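Local coordinates for SOXA (Paracoccus denitrificans, PDB 2C1D), which forms the diheme subunit of the SoxAX cytochrome complex, which joins thiosulfate to a cysteine of the carrier protein SoxY at the start of sulfur oxidation, at residues D112-C117 with E125-T130; D136-I141 with M215-H220. All blocks are in the same frame, centred on the assembly; numbering follows the deposited sequence.

Interaction 1 of 2, residues D112-C117 with E125-T130. With HEC (heme c), chain I.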
loop_
_atom_site.group_PDB
_atom_site.type_symbol
_atom_site.label_atom_id
_atom_site.label_comp_id
_atom_site.label_asym_id
_atom_site.label_seq_id
_atom_site.Cartn_x
_atom_site.Cartn_y
_atom_site.Cartn_z
ATOM N N ASP A 112 10.099 2.143 18.129
ATOM C CA ASP A 112 10.913 3.046 18.938
ATOM C C ASP A 112 10.848 2.695 20.422
ATOM O O ASP A 112 11.845 2.791 21.088
ATOM C CB ASP A 112 10.498 4.495 18.779
ATOM C CG ASP A 112 10.634 4.992 17.368
ATOM O OD1 ASP A 112 11.680 4.734 16.710
ATOM O OD2 ASP A 112 9.730 5.689 16.862
ATOM N N TYR A 113 9.681 2.343 20.969
ATOM C CA TYR A 113 9.653 1.952 22.388
ATOM C C TYR A 113 10.454 0.680 22.614
ATOM O O TYR A 113 11.213 0.578 23.574
ATOM C CB TYR A 113 8.226 1.733 22.891
ATOM C CG TYR A 113 7.413 2.972 23.198
ATOM C CD1 TYR A 113 6.107 3.099 22.728
ATOM C CD2 TYR A 113 7.926 3.988 23.992
ATOM C CE1 TYR A 113 5.349 4.213 23.010
ATOM C CE2 TYR A 113 7.175 5.114 24.301
ATOM C CZ TYR A 113 5.885 5.223 23.803
ATOM O OH TYR A 113 5.135 6.323 24.110
ATOM N N VAL A 114 10.299 -0.297 21.730
ATOM C CA VAL A 114 10.993 -1.562 21.912
ATOM C C VAL A 114 12.499 -1.265 21.889
ATOM O O VAL A 114 13.207 -1.655 22.789
ATOM C CB VAL A 114 10.590 -2.612 20.840
ATOM C CG1 VAL A 114 11.428 -3.841 20.952
ATOM C CG2 VAL A 114 9.088 -2.976 20.977
ATOM N N ASN A 115 12.972 -0.516 20.907
ATOM C CA ASN A 115 14.415 -0.251 20.838
ATOM C C ASN A 115 14.974 0.655 21.956
ATOM O O ASN A 115 16.185 0.585 22.284
ATOM C CB ASN A 115 14.826 0.274 19.458
ATOM C CG ASN A 115 15.284 -0.839 18.538
ATOM O OD1 ASN A 115 15.735 -1.901 19.004
ATOM N ND2 ASN A 115 15.145 -0.622 17.228
ATOM N N ALA A 116 14.143 1.499 22.538
ATOM C CA ALA A 116 14.612 2.283 23.682
ATOM C C ALA A 116 14.991 1.328 24.831
ATOM O O ALA A 116 16.047 1.479 25.463
ATOM C CB ALA A 116 13.585 3.327 24.126
ATOM N N CYS A 117 14.166 0.314 25.076
ATOM C CA CYS A 117 14.466 -0.621 26.138
ATOM C C CYS A 117 15.632 -1.520 25.759
ATOM O O CYS A 117 16.572 -1.700 26.539
ATOM C CB CYS A 117 13.226 -1.401 26.560
ATOM S SG CYS A 117 12.074 -0.363 27.534
ATOM N N GLU A 125 22.751 -3.804 21.072
ATOM C CA GLU A 125 22.710 -3.140 19.797
ATOM C C GLU A 125 21.239 -3.115 19.394
ATOM O O GLU A 125 20.511 -4.079 19.638
ATOM C CB GLU A 125 23.572 -3.931 18.796
ATOM C CG GLU A 125 23.343 -3.611 17.328
ATOM C CD GLU A 125 24.517 -4.043 16.447
ATOM O OE1 GLU A 125 25.382 -4.830 16.927
ATOM O OE2 GLU A 125 24.580 -3.591 15.274
ATOM N N LYS A 126 20.801 -2.006 18.820
ATOM C CA LYS A 126 19.389 -1.866 18.446
ATOM C C LYS A 126 18.955 -2.988 17.503
ATOM O O LYS A 126 19.735 -3.438 16.644
ATOM C CB LYS A 126 19.087 -0.479 17.873
ATOM C CG LYS A 126 19.404 -0.236 16.391
ATOM C CD LYS A 126 18.708 1.044 15.845
ATOM C CE LYS A 126 17.627 0.734 14.753
ATOM N NZ LYS A 126 16.634 1.872 14.518
ATOM N N TRP A 127 17.733 -3.470 17.684
ATOM C CA TRP A 127 17.146 -4.429 16.739
ATOM C C TRP A 127 16.749 -3.738 15.433
ATOM O O TRP A 127 16.211 -2.618 15.431
ATOM C CB TRP A 127 15.927 -5.141 17.338
ATOM C CG TRP A 127 16.212 -6.060 18.514
ATOM C CD1 TRP A 127 17.430 -6.521 18.948
ATOM C CD2 TRP A 127 15.237 -6.629 19.395
ATOM N NE1 TRP A 127 17.263 -7.335 20.043
ATOM C CE2 TRP A 127 15.927 -7.430 20.330
ATOM C CE3 TRP A 127 13.837 -6.564 19.471
ATOM C CZ2 TRP A 127 15.277 -8.123 21.340
ATOM C CZ3 TRP A 127 13.187 -7.263 20.477
ATOM C CH2 TRP A 127 13.899 -8.026 21.398
ATOM N N GLY A 128 17.021 -4.413 14.316
ATOM C CA GLY A 128 16.555 -3.965 13.021
ATOM C C GLY A 128 15.054 -3.813 13.101
ATOM O O GLY A 128 14.377 -4.665 13.663
ATOM N N VAL A 129 14.520 -2.745 12.519
ATOM C CA VAL A 129 13.079 -2.492 12.585
ATOM C C VAL A 129 12.201 -3.502 11.866
ATOM O O VAL A 129 11.015 -3.573 12.152
ATOM C CB VAL A 129 12.704 -1.050 12.141
ATOM C CG1 VAL A 129 13.466 -0.049 12.988
ATOM C CG2 VAL A 129 12.965 -0.826 10.669
ATOM N N THR A 130 12.773 -4.284 10.941
ATOM C CA THR A 130 12.066 -5.410 10.325
ATOM C C THR A 130 12.709 -6.758 10.627
ATOM O O THR A 130 12.427 -7.752 9.947
ATOM C CB THR A 130 11.969 -5.231 8.793
ATOM O OG1 THR A 130 13.283 -5.181 8.233
ATOM C CG2 THR A 130 11.398 -3.900 8.462
HETATM FE FE HEC I . 10.583 -1.581 28.614
HETATM C CHA HEC I . 8.775 1.414 28.467
HETATM C CHB HEC I . 8.857 -2.744 25.996
HETATM C CHC HEC I . 12.601 -4.296 28.630
HETATM C CHD HEC I . 11.755 -0.662 31.712
HETATM N NA HEC I . 9.086 -0.805 27.479
HETATM C C1A HEC I . 8.472 0.421 27.574
HETATM C C2A HEC I . 7.485 0.510 26.538
HETATM C C3A HEC I . 7.513 -0.641 25.857
HETATM C C4A HEC I . 8.542 -1.485 26.417
HETATM C CMA HEC I . 6.651 -1.024 24.649
HETATM C CAA HEC I . 6.580 1.735 26.303
HETATM C CBA HEC I . 5.556 1.762 27.421
HETATM C CGA HEC I . 4.715 3.028 27.462
HETATM O O1A HEC I . 5.135 4.100 26.967
HETATM O O2A HEC I . 3.598 2.909 28.036
HETATM N NB HEC I . 10.684 -3.253 27.521
HETATM C C1B HEC I . 9.928 -3.500 26.399
HETATM C C2B HEC I . 10.495 -4.666 25.737
HETATM C C3B HEC I . 11.527 -5.103 26.469
HETATM C C4B HEC I . 11.664 -4.216 27.615
HETATM C CMB HEC I . 9.920 -5.314 24.461
HETATM C CAB HEC I . 12.441 -6.331 26.150
HETATM C CBB HEC I . 12.987 -6.247 24.897
HETATM N NC HEC I . 11.924 -2.343 29.973
HETATM C C1C HEC I . 12.715 -3.442 29.722
HETATM C C2C HEC I . 13.584 -3.619 30.870
HETATM C C3C HEC I . 13.443 -2.542 31.680
HETATM C C4C HEC I . 12.325 -1.773 31.157
HETATM C CMC HEC I . 14.735 -4.650 30.901
HETATM C CAC HEC I . 14.189 -2.232 33.022
HETATM C CBC HEC I . 15.541 -2.241 33.045
HETATM N ND HEC I . 10.291 0.118 29.878
HETATM C C1D HEC I . 10.952 0.272 31.095
HETATM C C2D HEC I . 10.687 1.600 31.612
HETATM C C3D HEC I . 9.778 2.263 30.592
HETATM C C4D HEC I . 9.576 1.263 29.556
HETATM C CMD HEC I . 11.198 2.249 32.912
HETATM C CAD HEC I . 9.192 3.683 30.642
HETATM C CBD HEC I . 7.890 3.650 31.384
HETATM C CGD HEC I . 7.192 5.007 31.337
HETATM O O1D HEC I . 6.430 5.323 32.299
HETATM O O2D HEC I . 7.387 5.737 30.340
HETATM O O HOH W 1 14.074 1.799 16.082
#
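On the distal side of the first cytochrome c heme, helix 110-122 carries the axial ligand Cys117, and the side chain of Asn115 on the same helix clasps the backbone of Trp127 in the loop that follows. Both ends of the amide are used. OD1 of Asn115 accepts from Trp127 N at 2.9 Å along a bent path, the donor tilted from the carbonyl plane. ND2 of Asn115 gives a much straighter bond to Trp127 O, 170° at the hydrogen, and meets that carbonyl in its plane, on a lone pair. The two bonds together fix the rotation of the amide. A second N-H of Asn115 reaches a water that also accepts from Lys126 NZ; the bend of the lysine chain at chi3 (-114°) brings its amine round to this side. A leucine in place of Asn115 would probably leave the N-H and the carbonyl of Trp127 without these partners and set the loop freer to shift. Beside the polar clasp, CG1 of Val114, anti to the backbone N (chi1 173°), meets the six-membered ring of Trp127, 3.9 Å from CZ3, while CH2 of Trp127 lies 4.0 Å from HEC CBB. Cys117 SG binds HEC FE at 2.2 Å, opposite His84. One turn earlier, the ring of Tyr113 lays one face against HEC CAA. Helix 132-143 closes over the contact, with Met134 touching both Val114 and Asn115, and Asn133 packing on Trp127.

Interaction 2 of 2, residues D136-I141 with M215-H220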
loop_
_atom_site.group_PDB
_atom_site.type_symbol
_atom_site.label_atom_id
_atom_site.label_comp_id
_atom_site.label_asym_id
_atom_site.label_seq_id
_atom_site.Cartn_x
_atom_site.Cartn_y
_atom_site.Cartn_z
ATOM N N ASP A 136 8.289 -10.181 15.859
ATOM C CA ASP A 136 7.685 -11.032 16.870
ATOM C C ASP A 136 7.266 -10.212 18.092
ATOM O O ASP A 136 6.211 -10.467 18.677
ATOM C CB ASP A 136 8.617 -12.136 17.376
ATOM C CG ASP A 136 9.123 -13.077 16.281
ATOM O OD1 ASP A 136 8.580 -13.158 15.143
ATOM O OD2 ASP A 136 10.162 -13.742 16.502
ATOM N N MET A 137 8.120 -9.284 18.522
ATOM C CA MET A 137 7.806 -8.502 19.713
ATOM C C MET A 137 6.589 -7.606 19.465
ATOM O O MET A 137 5.701 -7.530 20.304
ATOM C CB MET A 137 8.998 -7.678 20.186
ATOM C CG MET A 137 8.848 -7.200 21.643
ATOM S SD MET A 137 8.632 -8.529 22.830
ATOM C CE MET A 137 10.317 -9.233 22.778
ATOM N N LEU A 138 6.535 -6.956 18.300
ATOM C CA LEU A 138 5.360 -6.134 17.953
ATOM C C LEU A 138 4.105 -6.976 17.886
ATOM O O LEU A 138 3.031 -6.511 18.238
ATOM C CB LEU A 138 5.515 -5.458 16.605
ATOM C CG LEU A 138 6.612 -4.426 16.371
ATOM C CD1 LEU A 138 6.205 -3.412 15.323
ATOM C CD2 LEU A 138 7.082 -3.745 17.622
ATOM N N SER A 139 4.244 -8.204 17.413
ATOM C CA SER A 139 3.114 -9.140 17.333
ATOM C C SER A 139 2.555 -9.409 18.720
ATOM O O SER A 139 1.349 -9.259 18.956
ATOM C CB SER A 139 3.561 -10.451 16.648
ATOM O OG SER A 139 3.857 -10.214 15.268
ATOM N N LEU A 140 3.448 -9.768 19.642
ATOM C CA LEU A 140 3.081 -9.997 21.049
ATOM C C LEU A 140 2.425 -8.779 21.683
ATOM O O LEU A 140 1.364 -8.885 22.310
ATOM C CB LEU A 140 4.311 -10.399 21.878
ATOM C CG LEU A 140 4.097 -10.648 23.372
ATOM C CD1 LEU A 140 3.189 -11.857 23.611
ATOM C CD2 LEU A 140 5.451 -10.795 24.103
ATOM N N ILE A 141 3.021 -7.607 21.477
ATOM C CA ILE A 141 2.464 -6.393 22.084
ATOM C C ILE A 141 1.111 -6.069 21.482
ATOM O O ILE A 141 0.163 -5.695 22.193
ATOM C CB ILE A 141 3.471 -5.198 21.970
ATOM C CG1 ILE A 141 4.669 -5.467 22.880
ATOM C CG2 ILE A 141 2.776 -3.874 22.312
ATOM C CD1 ILE A 141 5.898 -4.621 22.569
ATOM N N MET A 215 5.628 -12.526 9.019
ATOM C CA MET A 215 5.032 -11.279 9.510
ATOM C C MET A 215 5.609 -10.068 8.763
ATOM O O MET A 215 6.746 -10.079 8.279
ATOM C CB MET A 215 5.268 -11.122 11.011
ATOM C CG MET A 215 4.761 -12.260 11.886
ATOM S SD MET A 215 3.037 -12.589 11.688
ATOM C CE MET A 215 2.210 -10.921 12.112
ATOM N N VAL A 216 4.806 -9.023 8.688
ATOM C CA VAL A 216 5.169 -7.775 8.058
ATOM C C VAL A 216 4.662 -6.638 8.966
ATOM O O VAL A 216 3.543 -6.716 9.505
ATOM C CB VAL A 216 4.507 -7.648 6.652
ATOM C CG1 VAL A 216 4.775 -6.301 6.045
ATOM C CG2 VAL A 216 5.068 -8.703 5.706
ATOM N N THR A 217 5.470 -5.596 9.115
ATOM C CA THR A 217 5.075 -4.391 9.865
ATOM C C THR A 217 4.518 -3.342 8.924
ATOM O O THR A 217 4.764 -3.379 7.700
ATOM C CB THR A 217 6.277 -3.792 10.608
ATOM O OG1 THR A 217 7.303 -3.452 9.658
ATOM C CG2 THR A 217 6.939 -4.827 11.563
ATOM N N ALA A 218 3.790 -2.376 9.479
ATOM C CA ALA A 218 3.290 -1.285 8.661
ATOM C C ALA A 218 4.440 -0.517 8.015
ATOM O O ALA A 218 4.303 -0.061 6.895
ATOM C CB ALA A 218 2.415 -0.356 9.476
ATOM N N GLN A 219 5.573 -0.387 8.710
ATOM C CA GLN A 219 6.711 0.358 8.177
ATOM C C GLN A 219 7.213 -0.330 6.915
ATOM O O GLN A 219 7.496 0.319 5.911
ATOM C CB GLN A 219 7.863 0.477 9.195
ATOM C CG GLN A 219 7.625 1.472 10.350
ATOM C CD GLN A 219 7.360 2.861 9.890
ATOM O OE1 GLN A 219 6.292 3.452 10.179
ATOM N NE2 GLN A 219 8.311 3.417 9.196
ATOM N N HIS A 220 7.272 -1.651 6.944
ATOM C CA HIS A 220 7.768 -2.379 5.789
ATOM C C HIS A 220 6.758 -2.354 4.629
ATOM O O HIS A 220 7.149 -2.294 3.469
ATOM C CB HIS A 220 8.130 -3.807 6.162
ATOM C CG HIS A 220 8.681 -4.604 5.015
ATOM N ND1 HIS A 220 10.017 -4.604 4.684
ATOM C CD2 HIS A 220 8.068 -5.399 4.103
ATOM C CE1 HIS A 220 10.211 -5.381 3.631
ATOM N NE2 HIS A 220 9.042 -5.866 3.253
#
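Two side-chain touches join Leu138 and Ser139 of helix 132-143 to Thr217 and Met215, where strand 214-216 runs into helix 218-223. The closer one is at Met215: its chain, bent at chi2 and chi3, folds back so that the methyl CE lies 3.6 Å from Ser139 OG. This is plain packing, since the polar partner of that hydroxyl is the carbonyl of Lys135, one turn earlier in its own helix. The looser side is at Leu138, where CD1 comes no nearer than 4.1 Å to CG2 of Thr217, the two side chains crossing at about a right angle. Neither side opens to solvent, for all four residues are buried: Pro206 packs on both Leu138 and Ser139, and Phe61 of helix 59-70 covers Met215. Thr217 divides its branches between two tasks. With chi1 at 59°, OG1 stands between the backbone N and the carbonyl carbon and accepts from His220 N at 3.3 Å, while CG2 turns to the leucine. Such a threonine is a classic N-cap, here starting helix 218-223, which carries Arg221, a probable substrate-binding residue, and the contact belongs to the interface between the two cytochrome c domains of SoxA.

Overall arrangement
Interactions 1 and 2 lie in series along the chain, their centres about 12 Å apart, and meet through the successive helices 110-122 and 132-143. CG2 of Val114 bridges them, lying 3.9 Å from Ile141 CD1 and 4.0 Å from Leu138 CD2. At the heme end, Trp127 CH2 packs 4.0 Å from CE of Met137, a residue of the first heme pocket. A further touch joins Thr130 CG2 to His220 CB, so the loop of interaction 1 itself reaches the second domain. Interaction 1 thus belongs to the first heme, through its axial ligand Cys117, whereas interaction 2 leads toward the domain of the second heme, whose axial ligand Cys225 is the active-site residue, with the side chain of Thr217 about 7 Å from that of Arg221.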